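Local coordinates for DNA replication initiator (Cdc21/Cdc54) (Methanothermobacter thermautotrophicus, PDB 1LTL), which is the N-terminal part of an archaeal MCM protein, which as a whole probably unwinds DNA at replication forks as an ATP-driven, single-stranded-DNA-binding helicase, at residues 14-27 / 45-58. Residues are numbered along the deposited sequence; the frame is centred on the assembly and turned at random.
Sequences TLTKFEEFFSLQDY and EVDYLDLEMFDPDL
Phe21 and Phe54 meet as an offset edge-to-face pair, the edge of Phe21 directed at the face of Phe54, with planes at 73°. The same Phe54 face takes a CH-pi contact from Phe21 CB, which lies over the centre of the ring, 4.1 Å from the Phe54 centroid. With CG anti to the backbone N, the Phe21 ring reaches over to helix 48-54, where Phe54 CB and Asp50 CB lie at its edge. Leu24 CD1 and Glu20 CB also touch the Phe54 ring.

At one end, Leu58 sends its two methyls to different partners: CD2 sits over the centre of the Phe18 ring, 3.9 Å from its centroid, while CD1 packs on Thr14 CG2. The extended Lys17 chain runs past Leu58 in the opposite direction and crosses Asp55 at about a right angle, forming a long salt bridge, NZ of Lys17 to OD2 of Asp55 at 3.5 Å. Asp55 OD1 meanwhile caps the following turn, accepting from Leu58 N.

At the other end, Tyr27 OH accepts a nearly straight hydrogen bond from Asp47 N (2.9 Å, 176°). This ties the end of the Tyr27 side chain to the backbone where strand 43-47 passes into helix 48-54, at that helix's N-cap residue. Val46 CG1, over the ring's face, packs the same ring on the strand.

Within the MCM N-terminal domain, helices 14-21 and 48-54 cross at 111°; helix 66-77 packs on Phe18 and Phe22, and strand 90-94 pairs with Val46.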
ATOM      1  N   THR A  14      19.935  39.367  17.463  1.00 93.49           N
ATOM      2  CA  THR A  14      19.435  40.536  16.766  1.00 92.03           C
ATOM      3  C   THR A  14      18.185  41.109  17.414  1.00 91.45           C
ATOM      4  O   THR A  14      18.077  42.319  17.599  1.00 91.90           O
ATOM      5  CB  THR A  14      19.110  40.199  15.318  1.00 91.79           C
ATOM      6  OG1 THR A  14      20.239  39.552  14.721  1.00 91.72           O
ATOM      7  CG2 THR A  14      18.785  41.463  14.549  1.00 90.95           C
ATOM      8  N   LEU A  15      17.236  40.243  17.750  1.00 90.51           N
ATOM      9  CA  LEU A  15      16.002  40.698  18.376  1.00 89.78           C
ATOM     10  C   LEU A  15      16.321  41.626  19.534  1.00 89.50           C
ATOM     11  O   LEU A  15      15.719  42.689  19.685  1.00 89.10           O
ATOM     12  CB  LEU A  15      15.198  39.511  18.888  1.00 89.36           C
ATOM     13  CG  LEU A  15      13.886  39.873  19.577  1.00 89.52           C
ATOM     14  CD1 LEU A  15      12.923  40.556  18.610  1.00 89.40           C
ATOM     15  CD2 LEU A  15      13.275  38.599  20.116  1.00 90.32           C
ATOM     16  N   THR A  16      17.277  41.206  20.353  1.00 89.72           N
ATOM     17  CA  THR A  16      17.707  41.984  21.506  1.00 89.25           C
ATOM     18  C   THR A  16      18.163  43.357  21.036  1.00 89.15           C
ATOM     19  O   THR A  16      17.598  44.375  21.429  1.00 89.01           O
ATOM     20  CB  THR A  16      18.878  41.300  22.213  1.00 89.09           C
ATOM     21  OG1 THR A  16      18.633  39.890  22.284  1.00 88.21           O
ATOM     22  CG2 THR A  16      19.045  41.860  23.618  1.00 89.18           C
ATOM     23  N   LYS A  17      19.190  43.372  20.191  1.00 89.34           N
ATOM     24  CA  LYS A  17      19.724  44.615  19.670  1.00 90.24           C
ATOM     25  C   LYS A  17      18.593  45.542  19.271  1.00 91.26           C
ATOM     26  O   LYS A  17      18.644  46.743  19.519  1.00 91.98           O
ATOM     27  CB  LYS A  17      20.618  44.355  18.457  1.00 90.18           C
ATOM     28  CG  LYS A  17      21.958  43.716  18.782  1.00 90.83           C
ATOM     29  CD  LYS A  17      22.892  43.718  17.570  1.00 91.35           C
ATOM     30  CE  LYS A  17      24.275  43.176  17.919  1.00 91.83           C
ATOM     31  NZ  LYS A  17      25.233  43.238  16.776  1.00 92.14           N
ATOM     32  N   PHE A  18      17.564  44.979  18.655  1.00 92.37           N
ATOM     33  CA  PHE A  18      16.428  45.777  18.221  1.00 93.32           C
ATOM     34  C   PHE A  18      15.547  46.221  19.376  1.00 94.36           C
ATOM     35  O   PHE A  18      15.114  47.372  19.429  1.00 94.52           O
ATOM     36  CB  PHE A  18      15.601  44.995  17.200  1.00 92.55           C
ATOM     37  CG  PHE A  18      15.902  45.357  15.784  1.00 90.67           C
ATOM     38  CD1 PHE A  18      16.197  44.380  14.852  1.00 90.33           C
ATOM     39  CD2 PHE A  18      15.889  46.685  15.382  1.00 90.36           C
ATOM     40  CE1 PHE A  18      16.476  44.723  13.537  1.00 90.68           C
ATOM     41  CE2 PHE A  18      16.165  47.036  14.068  1.00 90.33           C
ATOM     42  CZ  PHE A  18      16.459  46.054  13.145  1.00 90.41           C
ATOM     43  N   GLU A  19      15.281  45.310  20.301  1.00 95.27           N
ATOM     44  CA  GLU A  19      14.456  45.661  21.434  1.00 96.71           C
ATOM     45  C   GLU A  19      14.997  46.887  22.146  1.00 97.40           C
ATOM     46  O   GLU A  19      14.261  47.578  22.844  1.00 97.83           O
ATOM     47  CB  GLU A  19      14.351  44.497  22.406  1.00 97.41           C
ATOM     48  CG  GLU A  19      13.385  43.445  21.940  1.00 99.72           C
ATOM     49  CD  GLU A  19      13.040  42.455  23.027  1.00101.16           C
ATOM     50  OE1 GLU A  19      13.937  41.684  23.440  1.00101.37           O
ATOM     51  OE2 GLU A  19      11.870  42.456  23.473  1.00102.20           O
ATOM     52  N   GLU A  20      16.281  47.167  21.966  1.00 98.02           N
ATOM     53  CA  GLU A  20      16.869  48.336  22.599  1.00 98.62           C
ATOM     54  C   GLU A  20      16.726  49.560  21.712  1.00 97.99           C
ATOM     55  O   GLU A  20      16.442  50.650  22.199  1.00 98.67           O
ATOM     56  CB  GLU A  20      18.339  48.082  22.925  1.00100.52           C
ATOM     57  CG  GLU A  20      18.542  47.147  24.109  1.00103.24           C
ATOM     58  CD  GLU A  20      20.000  46.774  24.314  1.00104.55           C
ATOM     59  OE1 GLU A  20      20.856  47.691  24.328  1.00104.85           O
ATOM     60  OE2 GLU A  20      20.284  45.561  24.463  1.00105.32           O
ATOM     61  N   PHE A  21      16.909  49.383  20.409  1.00 97.14           N
ATOM     62  CA  PHE A  21      16.775  50.497  19.486  1.00 96.93           C
ATOM     63  C   PHE A  21      15.351  51.040  19.597  1.00 97.47           C
ATOM     64  O   PHE A  21      15.109  52.247  19.488  1.00 96.83           O
ATOM     65  CB  PHE A  21      17.033  50.036  18.054  1.00 95.38           C
ATOM     66  CG  PHE A  21      16.962  51.141  17.049  1.00 94.01           C
ATOM     67  CD1 PHE A  21      18.045  51.983  16.845  1.00 93.98           C
ATOM     68  CD2 PHE A  21      15.799  51.363  16.329  1.00 93.69           C
ATOM     69  CE1 PHE A  21      17.965  53.032  15.936  1.00 94.33           C
ATOM     70  CE2 PHE A  21      15.710  52.406  15.420  1.00 93.51           C
ATOM     71  CZ  PHE A  21      16.794  53.243  15.224  1.00 93.76           C
ATOM     72  N   PHE A  22      14.415  50.127  19.824  1.00 98.43           N
ATOM     73  CA  PHE A  22      13.006  50.473  19.950  1.00 99.66           C
ATOM     74  C   PHE A  22      12.632  50.901  21.376  1.00100.68           C
ATOM     75  O   PHE A  22      11.461  51.161  21.675  1.00100.81           O
ATOM     76  CB  PHE A  22      12.144  49.287  19.490  1.00 99.06           C
ATOM     77  CG  PHE A  22      12.160  49.069  17.996  1.00 98.17           C
ATOM     78  CD1 PHE A  22      12.400  47.807  17.461  1.00 97.39           C
ATOM     79  CD2 PHE A  22      11.936  50.132  17.123  1.00 97.49           C
ATOM     80  CE1 PHE A  22      12.418  47.611  16.079  1.00 96.53           C
ATOM     81  CE2 PHE A  22      11.951  49.945  15.745  1.00 96.56           C
ATOM     82  CZ  PHE A  22      12.194  48.681  15.222  1.00 96.18           C
ATOM     83  N   SER A  23      13.633  50.970  22.251  1.00101.63           N
ATOM     84  CA  SER A  23      13.422  51.396  23.631  1.00102.35           C
ATOM     85  C   SER A  23      13.974  52.808  23.815  1.00103.00           C
ATOM     86  O   SER A  23      13.557  53.533  24.715  1.00102.95           O
ATOM     87  CB  SER A  23      14.108  50.440  24.610  1.00102.06           C
ATOM     88  OG  SER A  23      13.314  49.287  24.841  1.00101.38           O
ATOM     89  N   LEU A  24      14.909  53.195  22.952  1.00103.98           N
ATOM     90  CA  LEU A  24      15.503  54.524  23.018  1.00105.37           C
ATOM     91  C   LEU A  24      14.423  55.587  22.953  1.00106.57           C
ATOM     92  O   LEU A  24      13.437  55.447  22.235  1.00106.26           O
ATOM     93  CB  LEU A  24      16.483  54.738  21.866  1.00105.40           C
ATOM     94  CG  LEU A  24      17.662  53.765  21.808  1.00105.62           C
ATOM     95  CD1 LEU A  24      18.536  54.067  20.596  1.00105.42           C
ATOM     96  CD2 LEU A  24      18.461  53.877  23.093  1.00106.21           C
ATOM     97  N   GLN A  25      14.642  56.652  23.715  1.00108.61           N
ATOM     98  CA  GLN A  25      13.737  57.792  23.815  1.00110.10           C
ATOM     99  C   GLN A  25      13.142  58.216  22.474  1.00110.14           C
ATOM    100  O   GLN A  25      11.925  58.159  22.269  1.00110.88           O
ATOM    101  CB  GLN A  25      14.497  58.973  24.425  1.00111.69           C
ATOM    102  CG  GLN A  25      15.206  58.649  25.734  1.00113.63           C
ATOM    103  CD  GLN A  25      16.170  59.743  26.167  1.00114.71           C
ATOM    104  OE1 GLN A  25      15.765  60.886  26.399  1.00114.84           O
ATOM    105  NE2 GLN A  25      17.454  59.397  26.272  1.00115.11           N
ATOM    106  N   ASP A  26      14.022  58.652  21.577  1.00109.33           N
ATOM    107  CA  ASP A  26      13.646  59.121  20.251  1.00108.10           C
ATOM    108  C   ASP A  26      12.578  58.293  19.522  1.00106.90           C
ATOM    109  O   ASP A  26      11.685  58.855  18.886  1.00106.36           O
ATOM    110  CB  ASP A  26      14.912  59.267  19.389  1.00108.80           C
ATOM    111  CG  ASP A  26      16.118  58.511  19.964  1.00109.82           C
ATOM    112  OD1 ASP A  26      17.264  58.951  19.717  1.00109.56           O
ATOM    113  OD2 ASP A  26      15.935  57.479  20.649  1.00109.51           O
ATOM    114  N   TYR A  27      12.656  56.968  19.629  1.00105.60           N
ATOM    115  CA  TYR A  27      11.704  56.081  18.957  1.00104.18           C
ATOM    116  C   TYR A  27      10.685  55.435  19.880  1.00104.70           C
ATOM    117  O   TYR A  27       9.687  54.885  19.421  1.00104.52           O
ATOM    118  CB  TYR A  27      12.465  54.997  18.177  1.00101.69           C
ATOM    119  CG  TYR A  27      12.989  55.489  16.845  1.00 99.20           C
ATOM    120  CD1 TYR A  27      14.214  55.053  16.350  1.00 97.57           C
ATOM    121  CD2 TYR A  27      12.263  56.421  16.089  1.00 98.14           C
ATOM    122  CE1 TYR A  27      14.705  55.536  15.144  1.00 96.37           C
ATOM    123  CE2 TYR A  27      12.744  56.904  14.883  1.00 96.13           C
ATOM    124  CZ  TYR A  27      13.968  56.456  14.421  1.00 96.02           C
ATOM    125  OH  TYR A  27      14.459  56.933  13.234  1.00 95.30           O
ATOM    126  N   GLU A  45       8.303  54.222  10.535  1.00 63.56           N
ATOM    127  CA  GLU A  45       9.526  54.558   9.814  1.00 64.18           C
ATOM    128  C   GLU A  45      10.795  54.746  10.658  1.00 63.66           C
ATOM    129  O   GLU A  45      10.740  55.378  11.697  1.00 65.37           O
ATOM    130  CB  GLU A  45       9.247  55.815   9.033  1.00 63.85           C
ATOM    131  CG  GLU A  45      10.394  56.344   8.292  1.00 66.50           C
ATOM    132  CD  GLU A  45       9.982  57.577   7.558  1.00 69.87           C
ATOM    133  OE1 GLU A  45       8.953  57.511   6.834  1.00 69.98           O
ATOM    134  OE2 GLU A  45      10.676  58.607   7.710  1.00 72.40           O
ATOM    135  N   VAL A  46      11.933  54.203  10.230  1.00 63.02           N
ATOM    136  CA  VAL A  46      13.173  54.390  10.996  1.00 63.15           C
ATOM    137  C   VAL A  46      14.323  54.846  10.113  1.00 63.88           C
ATOM    138  O   VAL A  46      14.543  54.302   9.036  1.00 64.03           O
ATOM    139  CB  VAL A  46      13.615  53.115  11.767  1.00 61.84           C
ATOM    140  CG1 VAL A  46      12.471  52.601  12.606  1.00 61.88           C
ATOM    141  CG2 VAL A  46      14.113  52.066  10.819  1.00 61.82           C
ATOM    142  N   ASP A  47      15.057  55.855  10.566  1.00 65.07           N
ATOM    143  CA  ASP A  47      16.169  56.372   9.785  1.00 66.10           C
ATOM    144  C   ASP A  47      17.395  55.480   9.883  1.00 66.26           C
ATOM    145  O   ASP A  47      17.909  55.222  10.970  1.00 65.81           O
ATOM    146  CB  ASP A  47      16.532  57.780  10.240  1.00 67.42           C
ATOM    147  CG  ASP A  47      17.474  58.464   9.282  1.00 69.46           C
ATOM    148  OD1 ASP A  47      18.614  57.979   9.107  1.00 69.33           O
ATOM    149  OD2 ASP A  47      17.070  59.486   8.692  1.00 71.89           O
ATOM    150  N   TYR A  48      17.862  55.014   8.732  1.00 66.60           N
ATOM    151  CA  TYR A  48      19.033  54.153   8.666  1.00 66.54           C
ATOM    152  C   TYR A  48      20.179  54.733   9.498  1.00 67.82           C
ATOM    153  O   TYR A  48      20.773  54.031  10.316  1.00 67.77           O
ATOM    154  CB  TYR A  48      19.437  53.977   7.194  1.00 64.51           C
ATOM    155  CG  TYR A  48      20.570  53.011   6.962  1.00 62.74           C
ATOM    156  CD1 TYR A  48      20.686  51.848   7.724  1.00 60.98           C
ATOM    157  CD2 TYR A  48      21.534  53.261   5.988  1.00 61.95           C
ATOM    158  CE1 TYR A  48      21.731  50.961   7.532  1.00 60.40           C
ATOM    159  CE2 TYR A  48      22.587  52.374   5.783  1.00 61.89           C
ATOM    160  CZ  TYR A  48      22.678  51.226   6.564  1.00 61.53           C
ATOM    161  OH  TYR A  48      23.726  50.347   6.391  1.00 62.90           O
ATOM    162  N   LEU A  49      20.468  56.018   9.304  1.00 69.47           N
ATOM    163  CA  LEU A  49      21.537  56.705  10.032  1.00 70.83           C
ATOM    164  C   LEU A  49      21.467  56.431  11.528  1.00 72.01           C
ATOM    165  O   LEU A  49      22.477  56.129  12.158  1.00 71.37           O
ATOM    166  CB  LEU A  49      21.449  58.210   9.775  1.00 70.59           C
ATOM    167  CG  LEU A  49      21.537  58.576   8.284  1.00 70.95           C
ATOM    168  CD1 LEU A  49      21.077  60.011   8.055  1.00 71.26           C
ATOM    169  CD2 LEU A  49      22.964  58.371   7.808  1.00 69.16           C
ATOM    170  N   ASP A  50      20.268  56.535  12.092  1.00 74.54           N
ATOM    171  CA  ASP A  50      20.074  56.281  13.512  1.00 76.78           C
ATOM    172  C   ASP A  50      20.448  54.853  13.830  1.00 78.04           C
ATOM    173  O   ASP A  50      20.990  54.564  14.893  1.00 78.83           O
ATOM    174  CB  ASP A  50      18.623  56.523  13.922  1.00 77.37           C
ATOM    175  CG  ASP A  50      18.192  57.952  13.695  1.00 79.28           C
ATOM    176  OD1 ASP A  50      17.199  58.380  14.317  1.00 80.53           O
ATOM    177  OD2 ASP A  50      18.843  58.650  12.887  1.00 79.96           O
ATOM    178  N   LEU A  51      20.157  53.951  12.908  1.00 79.65           N
ATOM    179  CA  LEU A  51      20.492  52.562  13.137  1.00 81.38           C
ATOM    180  C   LEU A  51      22.015  52.450  13.210  1.00 83.27           C
ATOM    181  O   LEU A  51      22.543  51.738  14.062  1.00 83.10           O
ATOM    182  CB  LEU A  51      19.948  51.691  12.008  1.00 80.82           C
ATOM    183  CG  LEU A  51      19.399  50.308  12.372  1.00 80.46           C
ATOM    184  CD1 LEU A  51      19.057  49.592  11.079  1.00 80.68           C
ATOM    185  CD2 LEU A  51      20.400  49.492  13.172  1.00 80.53           C
ATOM    186  N   GLU A  52      22.722  53.165  12.333  1.00 85.42           N
ATOM    187  CA  GLU A  52      24.188  53.125  12.327  1.00 87.94           C
ATOM    188  C   GLU A  52      24.750  53.588  13.667  1.00 89.31           C
ATOM    189  O   GLU A  52      25.644  52.949  14.233  1.00 89.28           O
ATOM    190  CB  GLU A  52      24.753  54.016  11.215  1.00 88.42           C
ATOM    191  CG  GLU A  52      24.484  53.513   9.809  1.00 90.39           C
ATOM    192  CD  GLU A  52      24.954  54.480   8.729  1.00 91.13           C
ATOM    193  OE1 GLU A  52      24.444  55.622   8.687  1.00 92.01           O
ATOM    194  OE2 GLU A  52      25.828  54.099   7.919  1.00 91.10           O
ATOM    195  N   MET A  53      24.217  54.708  14.156  1.00 90.39           N
ATOM    196  CA  MET A  53      24.635  55.292  15.427  1.00 91.60           C
ATOM    197  C   MET A  53      24.458  54.257  16.532  1.00 91.23           C
ATOM    198  O   MET A  53      25.401  53.926  17.249  1.00 91.75           O
ATOM    199  CB  MET A  53      23.784  56.523  15.752  1.00 93.79           C
ATOM    200  CG  MET A  53      23.605  57.499  14.596  1.00 97.17           C
ATOM    201  SD  MET A  53      25.092  58.431  14.136  1.00100.94           S
ATOM    202  CE  MET A  53      24.532  60.147  14.431  1.00 99.35           C
ATOM    203  N   PHE A  54      23.237  53.748  16.663  1.00 89.96           N
ATOM    204  CA  PHE A  54      22.940  52.757  17.681  1.00 88.58           C
ATOM    205  C   PHE A  54      23.848  51.540  17.551  1.00 87.70           C
ATOM    206  O   PHE A  54      24.240  50.946  18.550  1.00 87.29           O
ATOM    207  CB  PHE A  54      21.480  52.316  17.584  1.00 88.91           C
ATOM    208  CG  PHE A  54      21.155  51.137  18.447  1.00 89.76           C
ATOM    209  CD1 PHE A  54      20.964  51.286  19.815  1.00 90.94           C
ATOM    210  CD2 PHE A  54      21.096  49.864  17.899  1.00 90.08           C
ATOM    211  CE1 PHE A  54      20.720  50.172  20.629  1.00 91.62           C
ATOM    212  CE2 PHE A  54      20.855  48.751  18.698  1.00 90.50           C
ATOM    213  CZ  PHE A  54      20.668  48.904  20.066  1.00 91.12           C
ATOM    214  N   ASP A  55      24.183  51.168  16.320  1.00 87.05           N
ATOM    215  CA  ASP A  55      25.042  50.010  16.088  1.00 85.83           C
ATOM    216  C   ASP A  55      25.390  49.942  14.607  1.00 85.33           C
ATOM    217  O   ASP A  55      24.518  50.050  13.758  1.00 85.32           O
ATOM    218  CB  ASP A  55      24.318  48.727  16.513  1.00 84.84           C
ATOM    219  CG  ASP A  55      25.208  47.500  16.450  1.00 85.17           C
ATOM    220  OD1 ASP A  55      25.923  47.332  15.442  1.00 85.13           O
ATOM    221  OD2 ASP A  55      25.185  46.690  17.404  1.00 84.98           O
ATOM    222  N   PRO A  56      26.678  49.773  14.278  1.00 85.18           N
ATOM    223  CA  PRO A  56      27.107  49.695  12.881  1.00 83.89           C
ATOM    224  C   PRO A  56      26.967  48.286  12.306  1.00 82.03           C
ATOM    225  O   PRO A  56      26.764  48.126  11.112  1.00 80.83           O
ATOM    226  CB  PRO A  56      28.558  50.139  12.957  1.00 84.57           C
ATOM    227  CG  PRO A  56      29.005  49.473  14.223  1.00 85.28           C
ATOM    228  CD  PRO A  56      27.851  49.804  15.174  1.00 85.79           C
ATOM    229  N   ASP A  57      27.084  47.272  13.161  1.00 81.25           N
ATOM    230  CA  ASP A  57      26.976  45.880  12.724  1.00 80.56           C
ATOM    231  C   ASP A  57      25.555  45.481  12.343  1.00 78.06           C
ATOM    232  O   ASP A  57      25.348  44.704  11.406  1.00 78.18           O
ATOM    233  CB  ASP A  57      27.487  44.918  13.805  1.00 83.41           C
ATOM    234  CG  ASP A  57      29.012  44.843  13.862  1.00 85.41           C
ATOM    235  OD1 ASP A  57      29.531  43.968  14.598  1.00 86.42           O
ATOM    236  OD2 ASP A  57      29.686  45.652  13.180  1.00 85.66           O
ATOM    237  N   LEU A  58      24.579  45.995  13.079  1.00 74.22           N
ATOM    238  CA  LEU A  58      23.194  45.683  12.781  1.00 70.34           C
ATOM    239  C   LEU A  58      22.818  46.407  11.499  1.00 68.20           C
ATOM    240  O   LEU A  58      22.197  45.828  10.617  1.00 68.99           O
ATOM    241  CB  LEU A  58      22.278  46.139  13.910  1.00 70.15           C
ATOM    242  CG  LEU A  58      20.832  45.683  13.772  1.00 70.20           C
ATOM    243  CD1 LEU A  58      20.753  44.192  14.057  1.00 69.83           C
ATOM    244  CD2 LEU A  58      19.945  46.461  14.733  1.00 69.31           C
TER